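Local coordinates for nucleoporin-like protein RIP (Homo sapiens, PDB 2OLM) that carries an Arf-GAP zinc-finger domain, serves HIV-1 Rev as a cofactor in moving viral RNA to the cytoplasm, and is needed for vesicle docking or fusion in acrosome biogenesis, at residues C28-Q33 with Q117-K122; G94-R99 with K123-P128. One frame throughout, in Å; residues are numbered along the deposited sequence. Where two conformers were deposited one is given.

Overall arrangement
Both contacts lie in the Arf-GAP domain, with centres 10 Å apart on the same side of the chain's centre. Their segments alternate along the chain, in the order 28-33, 94-99, 117-122, 123-128. Contact 1 is buried and ties the loop that carries the first two zinc ligands, Cys28 and Cys31, to the C-terminal part of helix 109-121; contact 2 lies at the surface, where the loop after helix 84-92 meets the turn that follows helix 109-121. They touch directly through a salt bridge from Glu118 OE1 to Arg124 NH1 (2.8 Å) and through Trp125 packed on Lys119, so the zinc-binding loop, the end of helix 109-121 and the loop after helix 84-92 are joined in one run of contacts.

Contact 1 of 2, residues C28-Q33 with Q117-K122; sequences CFDCDQ and QEKYEK. With ZN (zinc ion), chain B.
The side chain of Lys119 sets out from helix 109-121 with CG anti to the backbone N (chi1 -175°) and runs on fully extended, while Tyr120 holds CG anti to its carbonyl carbon (chi1 -65°); the two side chains thereby deliver NZ and OH together to Phe29 and Asp30 in the first CxxC loop of the C4-type zinc finger. Asp30 OD1 takes both. Tyr120 OH donates to its syn lone pair at 2.6 Å, the ring standing almost perpendicular to the carboxylate. Lys119 NZ forms a salt bridge with the same oxygen at 2.7 Å, arriving on the anti side and somewhat out of the carboxylate plane. The ammonium also lies over one face of the Phe29 ring, offset toward its rim, in a cation-pi contact 3.7 Å from NZ to the ring centroid. Tyr120 OH meets the edge of that ring instead, so Phe29 is touched on face and edge by adjacent helix residues. The salt bridge to Asp30 probably offsets the charge of this buried lysine. Helix 84-92 packs on Phe29, and His62 meets Tyr120 edge-to-face. In the same loop Cys28 and Cys31 bind the zinc ion, and Cys48 and Cys51 complete the site; Cys31 N also donates to Cys28 SG at 3.5 Å in a nearly straight bond. Two waters extend the polar network. One accepts from Lys119 NZ and donates to Asp30 O; the other donates to both Asp30 OD2, at 2.7 Å, and Tyr120 OH, at 2.8 Å.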
ATOM      1  N   CYS A  28       6.242  15.348  -5.368  1.00 10.89           N
ATOM      2  CA  CYS A  28       6.566  15.075  -6.802  1.00  8.78           C
ATOM      3  C   CYS A  28       7.971  15.582  -7.097  1.00 11.25           C
ATOM      4  O   CYS A  28       8.279  16.733  -6.838  1.00 11.66           O
ATOM      5  CB  CYS A  28       5.579  15.769  -7.705  1.00 11.47           C
ATOM      6  SG  CYS A  28       5.975  15.552  -9.405  1.00  9.86           S
ATOM      7  N   PHE A  29       8.816  14.742  -7.713  1.00  8.48           N
ATOM      8  CA  PHE A  29      10.185  15.134  -8.070  1.00  8.82           C
ATOM      9  C   PHE A  29      10.226  16.268  -9.084  1.00  8.92           C
ATOM     10  O   PHE A  29      11.203  17.006  -9.127  1.00  9.42           O
ATOM     11  CB  PHE A  29      10.929  13.952  -8.631  1.00  9.40           C
ATOM     12  CG  PHE A  29      12.343  14.258  -8.944  1.00  8.25           C
ATOM     13  CD1 PHE A  29      13.185  14.728  -7.977  1.00  9.64           C
ATOM     14  CD2 PHE A  29      12.830  14.076 -10.237  1.00  8.78           C
ATOM     15  CE1 PHE A  29      14.486  15.101  -8.283  1.00  9.19           C
ATOM     16  CE2 PHE A  29      14.148  14.406 -10.535  1.00 10.30           C
ATOM     17  CZ  PHE A  29      14.966  14.900  -9.559  1.00  9.81           C
ATOM     18  N   ASP A  30       9.233  16.395  -9.942  1.00  8.88           N
ATOM     19  CA  ASP A  30       9.266  17.363 -11.004  1.00  8.87           C
ATOM     20  C   ASP A  30       8.628  18.700 -10.699  1.00  9.86           C
ATOM     21  O   ASP A  30       9.167  19.747 -11.085  1.00 12.08           O
ATOM     22  CB  ASP A  30       8.732  16.757 -12.334  1.00  9.15           C
ATOM     23  CG  ASP A  30       9.639  15.662 -12.844  1.00  9.66           C
ATOM     24  OD1 ASP A  30      10.886  15.928 -12.937  1.00 10.36           O
ATOM     25  OD2 ASP A  30       9.142  14.551 -13.116  1.00 10.42           O
ATOM     26  N   CYS A  31       7.487  18.694 -10.026  1.00 10.15           N
ATOM     27  CA  CYS A  31       6.847  19.968  -9.649  1.00 11.43           C
ATOM     28  C   CYS A  31       6.953  20.363  -8.186  1.00 13.36           C
ATOM     29  O   CYS A  31       6.718  21.555  -7.877  1.00 15.53           O
ATOM     30  CB  CYS A  31       5.378  19.999 -10.086  1.00 13.80           C
ATOM     31  SG  CYS A  31       4.260  18.944  -9.125  1.00 12.75           S
ATOM     32  N   ASP A  32       7.240  19.417  -7.297  1.00 10.66           N
ATOM     33  CA  ASP A  32       7.338  19.686  -5.854  1.00 14.33           C
ATOM     34  C   ASP A  32       6.051  20.261  -5.280  1.00 17.52           C
ATOM     35  O   ASP A  32       6.090  20.867  -4.199  1.00 23.77           O
ATOM     36  CB  ASP A  32       8.519  20.644  -5.570  1.00 15.11           C
ATOM     37  CG  ASP A  32       8.950  20.626  -4.122  1.00 20.23           C
ATOM     38  OD1 ASP A  32       9.133  19.545  -3.583  1.00 17.95           O
ATOM     39  OD2 ASP A  32       9.104  21.729  -3.522  1.00 23.60           O
ATOM     40  N   GLN A  33       4.921  20.062  -5.957  1.00 17.41           N
ATOM     41  CA  GLN A  33       3.672  20.771  -5.573  1.00 22.44           C
ATOM     42  C   GLN A  33       2.690  19.871  -4.898  1.00 24.81           C
ATOM     43  O   GLN A  33       1.749  20.358  -4.269  1.00 25.10           O
ATOM     44  CB  GLN A  33       2.961  21.375  -6.784  1.00 23.66           C
ATOM     45  CG  GLN A  33       3.637  22.563  -7.426  1.00 29.59           C
ATOM     46  CD  GLN A  33       2.727  23.318  -8.382  1.00 32.06           C
ATOM     47  OE1 GLN A  33       2.016  22.722  -9.198  1.00 39.29           O
ATOM     48  NE2 GLN A  33       2.765  24.641  -8.305  1.00 39.13           N
ATOM     49  N   GLN A 117      12.105  18.827 -20.849  1.00 10.14           N
ATOM     50  CA  GLN A 117      13.166  18.710 -21.861  1.00 10.02           C
ATOM     51  C   GLN A 117      14.491  19.284 -21.381  1.00  7.65           C
ATOM     52  O   GLN A 117      15.540  18.675 -21.574  1.00  9.09           O
ATOM     53  CB  GLN A 117      12.762  19.316 -23.192  1.00 12.81           C
ATOM     54  CG  GLN A 117      11.684  18.523 -23.884  1.00 14.99           C
ATOM     55  CD  GLN A 117      11.258  19.098 -25.215  1.00 22.23           C
ATOM     56  OE1 GLN A 117      10.626  18.390 -25.999  1.00 25.88           O
ATOM     57  NE2 GLN A 117      11.576  20.359 -25.478  1.00 25.96           N
ATOM     58  N   GLU A 118      14.430  20.473 -20.775  1.00 10.05           N
ATOM     59  CA  GLU A 118      15.665  21.072 -20.256  1.00 10.89           C
ATOM     60  C   GLU A 118      16.251  20.231 -19.158  1.00  8.91           C
ATOM     61  O   GLU A 118      17.460  20.075 -19.082  1.00  8.70           O
ATOM     62  CB  GLU A 118      15.421  22.514 -19.818  1.00 13.10           C
ATOM     63  CG  GLU A 118      15.346  23.440 -21.025  1.00 15.64           C
ATOM     64  CD  GLU A 118      15.437  24.885 -20.684  1.00 21.63           C
ATOM     65  OE1 GLU A 118      15.268  25.236 -19.488  1.00 24.30           O
ATOM     66  OE2 GLU A 118      15.619  25.657 -21.654  1.00 28.96           O
ATOM     67  N   LYS A 119      15.398  19.621 -18.347  1.00  8.87           N
ATOM     68  CA  LYS A 119      15.850  18.855 -17.178  1.00  7.30           C
ATOM     69  C   LYS A 119      16.526  17.543 -17.599  1.00  7.38           C
ATOM     70  O   LYS A 119      17.614  17.202 -17.132  1.00  8.42           O
ATOM     71  CB  LYS A 119      14.680  18.583 -16.218  1.00  9.29           C
ATOM     72  CG  LYS A 119      15.020  17.907 -14.940  1.00  8.63           C
ATOM     73  CD  LYS A 119      13.820  17.923 -13.986  1.00  8.79           C
ATOM     74  CE  LYS A 119      14.096  17.194 -12.698  1.00  8.04           C
ATOM     75  NZ  LYS A 119      12.929  17.238 -11.704  1.00  9.21           N
ATOM     76  N   TYR A 120      15.829  16.791 -18.450  1.00  7.47           N
ATOM     77  CA  TYR A 120      16.206  15.412 -18.742  1.00  7.56           C
ATOM     78  C   TYR A 120      16.939  15.225 -20.053  1.00  7.79           C
ATOM     79  O   TYR A 120      17.782  14.350 -20.137  1.00  9.18           O
ATOM     80  CB  TYR A 120      14.971  14.471 -18.705  1.00  6.58           C
ATOM     81  CG  TYR A 120      14.354  14.377 -17.329  1.00  6.53           C
ATOM     82  CD1 TYR A 120      14.997  13.728 -16.285  1.00  7.29           C
ATOM     83  CD2 TYR A 120      13.147  14.973 -17.063  1.00  8.10           C
ATOM     84  CE1 TYR A 120      14.433  13.681 -15.012  1.00  8.16           C
ATOM     85  CE2 TYR A 120      12.579  14.924 -15.814  1.00  7.23           C
ATOM     86  CZ  TYR A 120      13.235  14.277 -14.785  1.00  8.43           C
ATOM     87  OH  TYR A 120      12.732  14.192 -13.504  1.00  9.02           O
ATOM     88  N   GLU A 121      16.594  16.018 -21.067  1.00  7.74           N
ATOM     89  CA  GLU A 121      17.170  15.843 -22.414  1.00  8.22           C
ATOM     90  C   GLU A 121      18.386  16.741 -22.612  1.00  8.91           C
ATOM     91  O   GLU A 121      19.499  16.265 -22.914  1.00 10.95           O
ATOM     92  CB  GLU A 121      16.119  16.071 -23.502  1.00  8.39           C
ATOM     93  CG  GLU A 121      14.882  15.181 -23.378  1.00  7.79           C
ATOM     94  CD  GLU A 121      13.882  15.327 -24.493  1.00  9.81           C
ATOM     95  OE1 GLU A 121      14.071  16.186 -25.369  1.00 10.65           O
ATOM     96  OE2 GLU A 121      12.910  14.557 -24.479  1.00 10.08           O
ATOM     97  N   LYS A 122      18.181  18.041 -22.392  1.00  9.08           N
ATOM     98  CA  LYS A 122      19.271  19.001 -22.541  1.00 11.20           C
ATOM     99  C   LYS A 122      20.182  19.045 -21.308  1.00  9.73           C
ATOM    100  O   LYS A 122      21.295  19.548 -21.409  1.00 10.85           O
ATOM    101  CB  LYS A 122      18.718  20.367 -22.845  1.00 11.15           C
ATOM    102  CG  LYS A 122      17.877  20.390 -24.137  1.00 14.79           C
ATOM    103  CD  LYS A 122      17.265  21.710 -24.390  1.00 18.52           C
ATOM    104  CE  LYS A 122      16.395  21.697 -25.631  1.00 22.14           C
ATOM    105  NZ  LYS A 122      15.393  22.800 -25.577  1.00 30.07           N
TER
HETATM  106 ZN    ZN B 201       4.260  16.973 -10.301  1.00 11.19          ZN
HETATM  107  O   HOH W   1      10.728  12.344 -12.984  1.00  7.79           O
HETATM  108  O   HOH W   2      11.974  19.811 -11.049  1.00 11.73           O

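Contact 2 of 2, residues G94-R99 with K123-P128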
ATOM      1  N   GLY A  94      21.257  18.678  -9.813  1.00  7.94           N
ATOM      2  CA  GLY A  94      22.484  18.911  -9.034  1.00  7.99           C
ATOM      3  C   GLY A  94      22.961  20.333  -9.093  1.00  8.53           C
ATOM      4  O   GLY A  94      23.609  20.812  -8.133  1.00  9.84           O
ATOM      5  N   LEU A  95      22.662  21.055 -10.162  1.00  7.20           N
ATOM      6  CA  LEU A  95      23.072  22.487 -10.333  1.00  8.53           C
ATOM      7  C   LEU A  95      21.926  23.469 -10.111  1.00  9.90           C
ATOM      8  O   LEU A  95      22.116  24.679 -10.213  1.00 12.40           O
ATOM      9  CB  LEU A  95      23.732  22.706 -11.720  1.00  8.55           C
ATOM     10  CG  LEU A  95      24.848  21.741 -12.044  1.00  8.40           C
ATOM     11  CD1 LEU A  95      25.416  22.037 -13.454  1.00 10.32           C
ATOM     12  CD2 LEU A  95      25.957  21.766 -10.956  1.00 10.02           C
ATOM     13  N   PHE A  96      20.731  22.961  -9.865  1.00  8.08           N
ATOM     14  CA  PHE A  96      19.505  23.770  -9.689  1.00  9.06           C
ATOM     15  C   PHE A  96      19.491  24.441  -8.323  1.00  8.78           C
ATOM     16  O   PHE A  96      19.794  23.816  -7.325  1.00 10.35           O
ATOM     17  CB  PHE A  96      18.301  22.831  -9.863  1.00  9.90           C
ATOM     18  CG  PHE A  96      16.958  23.477  -9.924  1.00  9.76           C
ATOM     19  CD1 PHE A  96      16.339  23.744 -11.124  1.00 12.12           C
ATOM     20  CD2 PHE A  96      16.270  23.769  -8.763  1.00 10.82           C
ATOM     21  CE1 PHE A  96      15.031  24.322 -11.167  1.00 11.71           C
ATOM     22  CE2 PHE A  96      15.025  24.345  -8.797  1.00 11.41           C
ATOM     23  CZ  PHE A  96      14.396  24.609  -9.986  1.00 12.03           C
ATOM     24  N   ASP A  97      19.145  25.726  -8.321  1.00  8.94           N
ATOM     25  CA  ASP A  97      18.971  26.469  -7.077  1.00  8.04           C
ATOM     26  C   ASP A  97      17.503  26.595  -6.749  1.00  7.64           C
ATOM     27  O   ASP A  97      16.732  27.158  -7.516  1.00  9.82           O
ATOM     28  CB  ASP A  97      19.623  27.814  -7.164  1.00  9.39           C
ATOM     29  CG  ASP A  97      19.730  28.462  -5.836  1.00 11.05           C
ATOM     30  OD1 ASP A  97      20.788  28.343  -5.192  1.00 12.31           O
ATOM     31  OD2 ASP A  97      18.715  29.016  -5.360  1.00 11.61           O
ATOM     32  N   ASP A  98      17.119  26.056  -5.595  1.00 10.14           N
ATOM     33  CA  ASP A  98      15.706  26.021  -5.189  1.00 11.98           C
ATOM     34  C   ASP A  98      15.117  27.379  -4.948  1.00 10.52           C
ATOM     35  O   ASP A  98      13.881  27.504  -4.915  1.00 13.30           O
ATOM     36  CB  ASP A  98      15.559  25.202  -3.929  1.00 11.75           C
ATOM     37  CG  ASP A  98      15.855  23.713  -4.131  1.00 18.09           C
ATOM     38  OD1 ASP A  98      15.712  23.194  -5.262  1.00 19.23           O
ATOM     39  OD2 ASP A  98      16.195  23.086  -3.126  1.00 24.28           O
ATOM     40  N   ARG A  99      15.947  28.414  -4.796  1.00 10.26           N
ATOM     41  CA  ARG A  99      15.420  29.773  -4.608  1.00 10.63           C
ATOM     42  C   ARG A  99      15.078  30.455  -5.897  1.00 11.27           C
ATOM     43  O   ARG A  99      14.188  31.283  -5.943  1.00 12.44           O
ATOM     44  CB  ARG A  99      16.415  30.629  -3.854  1.00  9.23           C
ATOM     45  CG  ARG A  99      16.702  30.138  -2.472  1.00  8.55           C
ATOM     46  CD  ARG A  99      18.023  30.634  -1.889  1.00  8.56           C
ATOM     47  NE  ARG A  99      19.188  30.082  -2.581  1.00  8.19           N
ATOM     48  CZ  ARG A  99      20.422  30.145  -2.124  1.00 10.63           C
ATOM     49  NH1 ARG A  99      20.708  30.732  -0.956  1.00  8.62           N
ATOM     50  NH2 ARG A  99      21.388  29.586  -2.816  1.00  9.98           N
ATOM     51  N   LYS A 123      19.715  18.528 -20.166  1.00  8.88           N
ATOM     52  CA  LYS A 123      20.549  18.391 -18.980  0.50  9.19           C
ATOM     53  C   LYS A 123      21.066  19.738 -18.482  1.00  9.38           C
ATOM     54  O   LYS A 123      22.245  19.879 -18.119  1.00 10.09           O
ATOM     55  CB  LYS A 123      21.670  17.382 -19.256  0.50  9.88           C
ATOM     56  CG  LYS A 123      21.135  15.999 -19.225  0.50  8.59           C
ATOM     57  CD  LYS A 123      22.087  14.994 -19.791  0.50  8.42           C
ATOM     58  CE  LYS A 123      21.484  13.612 -19.661  0.50  8.92           C
ATOM     59  NZ  LYS A 123      22.312  12.598 -20.348  0.50  9.35           N
ATOM     60  N   ARG A 124      20.183  20.697 -18.400  1.00  8.55           N
ATOM     61  CA  ARG A 124      20.572  22.046 -18.012  1.00  8.38           C
ATOM     62  C   ARG A 124      21.176  22.100 -16.590  1.00  8.72           C
ATOM     63  O   ARG A 124      22.084  22.943 -16.347  1.00  8.91           O
ATOM     64  CB  ARG A 124      19.368  22.962 -18.082  1.00  8.66           C
ATOM     65  CG  ARG A 124      19.646  24.396 -17.620  1.00  9.12           C
ATOM     66  CD  ARG A 124      18.526  25.287 -18.051  1.00 11.20           C
ATOM     67  NE  ARG A 124      18.734  26.660 -17.597  1.00 12.36           N
ATOM     68  CZ  ARG A 124      17.858  27.634 -17.775  1.00 14.10           C
ATOM     69  NH1 ARG A 124      16.748  27.399 -18.455  1.00 13.85           N
ATOM     70  NH2 ARG A 124      18.117  28.854 -17.309  1.00 13.96           N
ATOM     71  N   TRP A 125      20.703  21.279 -15.662  1.00  7.81           N
ATOM     72  CA  TRP A 125      21.109  21.368 -14.234  1.00  8.17           C
ATOM     73  C   TRP A 125      21.801  20.110 -13.770  1.00  8.79           C
ATOM     74  O   TRP A 125      21.808  19.791 -12.583  1.00  8.22           O
ATOM     75  CB  TRP A 125      19.871  21.632 -13.337  1.00  8.35           C
ATOM     76  CG  TRP A 125      19.118  22.844 -13.708  1.00  9.88           C
ATOM     77  CD1 TRP A 125      19.454  24.154 -13.403  1.00 11.58           C
ATOM     78  CD2 TRP A 125      17.892  22.934 -14.473  1.00 10.33           C
ATOM     79  NE1 TRP A 125      18.522  25.016 -13.915  1.00 10.39           N
ATOM     80  CE2 TRP A 125      17.555  24.288 -14.581  1.00 10.14           C
ATOM     81  CE3 TRP A 125      17.042  21.980 -15.058  1.00  9.35           C
ATOM     82  CZ2 TRP A 125      16.426  24.723 -15.263  1.00 10.94           C
ATOM     83  CZ3 TRP A 125      15.927  22.424 -15.734  1.00 11.84           C
ATOM     84  CH2 TRP A 125      15.624  23.775 -15.823  1.00 10.54           C
ATOM     85  N   TYR A 126      22.374  19.358 -14.718  1.00  8.67           N
ATOM     86  CA  TYR A 126      22.751  17.975 -14.505  1.00  7.84           C
ATOM     87  C   TYR A 126      24.166  17.814 -13.956  1.00  8.89           C
ATOM     88  O   TYR A 126      25.106  18.462 -14.448  1.00 11.34           O
ATOM     89  CB  TYR A 126      22.647  17.277 -15.865  1.00 10.73           C
ATOM     90  CG  TYR A 126      23.026  15.809 -15.968  1.00  9.52           C
ATOM     91  CD1 TYR A 126      22.092  14.811 -15.713  1.00 10.43           C
ATOM     92  CD2 TYR A 126      24.281  15.415 -16.410  1.00 10.87           C
ATOM     93  CE1 TYR A 126      22.414  13.469 -15.844  1.00 10.68           C
ATOM     94  CE2 TYR A 126      24.595  14.113 -16.561  1.00 10.37           C
ATOM     95  CZ  TYR A 126      23.666  13.123 -16.283  1.00 11.10           C
ATOM     96  OH  TYR A 126      23.985  11.784 -16.478  1.00 13.33           O
ATOM     97  N   VAL A 127      24.322  16.927 -12.978  1.00  8.90           N
ATOM     98  CA  VAL A 127      25.619  16.437 -12.511  1.00  9.44           C
ATOM     99  C   VAL A 127      25.645  14.918 -12.739  1.00 11.83           C
ATOM    100  O   VAL A 127      24.712  14.224 -12.347  1.00 11.33           O
ATOM    101  CB  VAL A 127      25.824  16.749 -11.019  1.00 10.06           C
ATOM    102  CG1 VAL A 127      27.163  16.149 -10.516  1.00 14.22           C
ATOM    103  CG2 VAL A 127      25.778  18.256 -10.770  1.00 11.68           C
ATOM    104  N   PRO A 128      26.678  14.414 -13.432  1.00 13.15           N
ATOM    105  CA  PRO A 128      26.689  12.975 -13.736  1.00 13.69           C
ATOM    106  C   PRO A 128      26.612  12.117 -12.485  1.00 14.64           C
ATOM    107  O   PRO A 128      27.159  12.487 -11.436  1.00 14.85           O
ATOM    108  CB  PRO A 128      28.048  12.784 -14.436  1.00 17.60           C
ATOM    109  CG  PRO A 128      28.399  14.068 -14.971  1.00 18.37           C
ATOM    110  CD  PRO A 128      27.807  15.114 -14.055  1.00 13.42           C
TER
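A type I beta turn from Lys123 to Tyr126, just beyond helix 109-121 of the Arf-GAP domain, packs against the loop that follows helix 84-92. Leu95 N donates to Trp125 O at 2.9 Å, approaching from above the carbonyl plane, where Leu95 and Trp125 bring the two backbones closest. Beside this bond Phe96 and Trp125 lie side by side and point the same way. Their rings form a T-shaped (edge-to-face) pair: the Phe96 edge is turned to one face of the indole, and the centroid of the Phe96 ring lies 5.0 Å from that of the five-membered ring, with the planes at 74°. CD1 of Phe96 makes the touch, 3.7 Å from Trp125 CE2. The opposite indole face is covered by Arg124 CG over its centre, so the indole lies between the edge of Phe96 and the aliphatic part of Arg124. Trp125 also meets the ring of Phe115, from helix 109-121, and touches Ser101. Farther along, Leu95 and Val127 cross at about a right angle, while Val127 CG2 also lies near Gly94 CA. Past Phe96 the loop forms an Asx turn, Arg99 N donating to Asp97 OD2. The Arg99 guanidinium grips that carboxylate side-on through NE and NH2, one nitrogen to each oxygen. Back at the meeting of the two loops, the tightest apolar touch is Leu95 CD2 against Val127 CG2, at 3.5 Å.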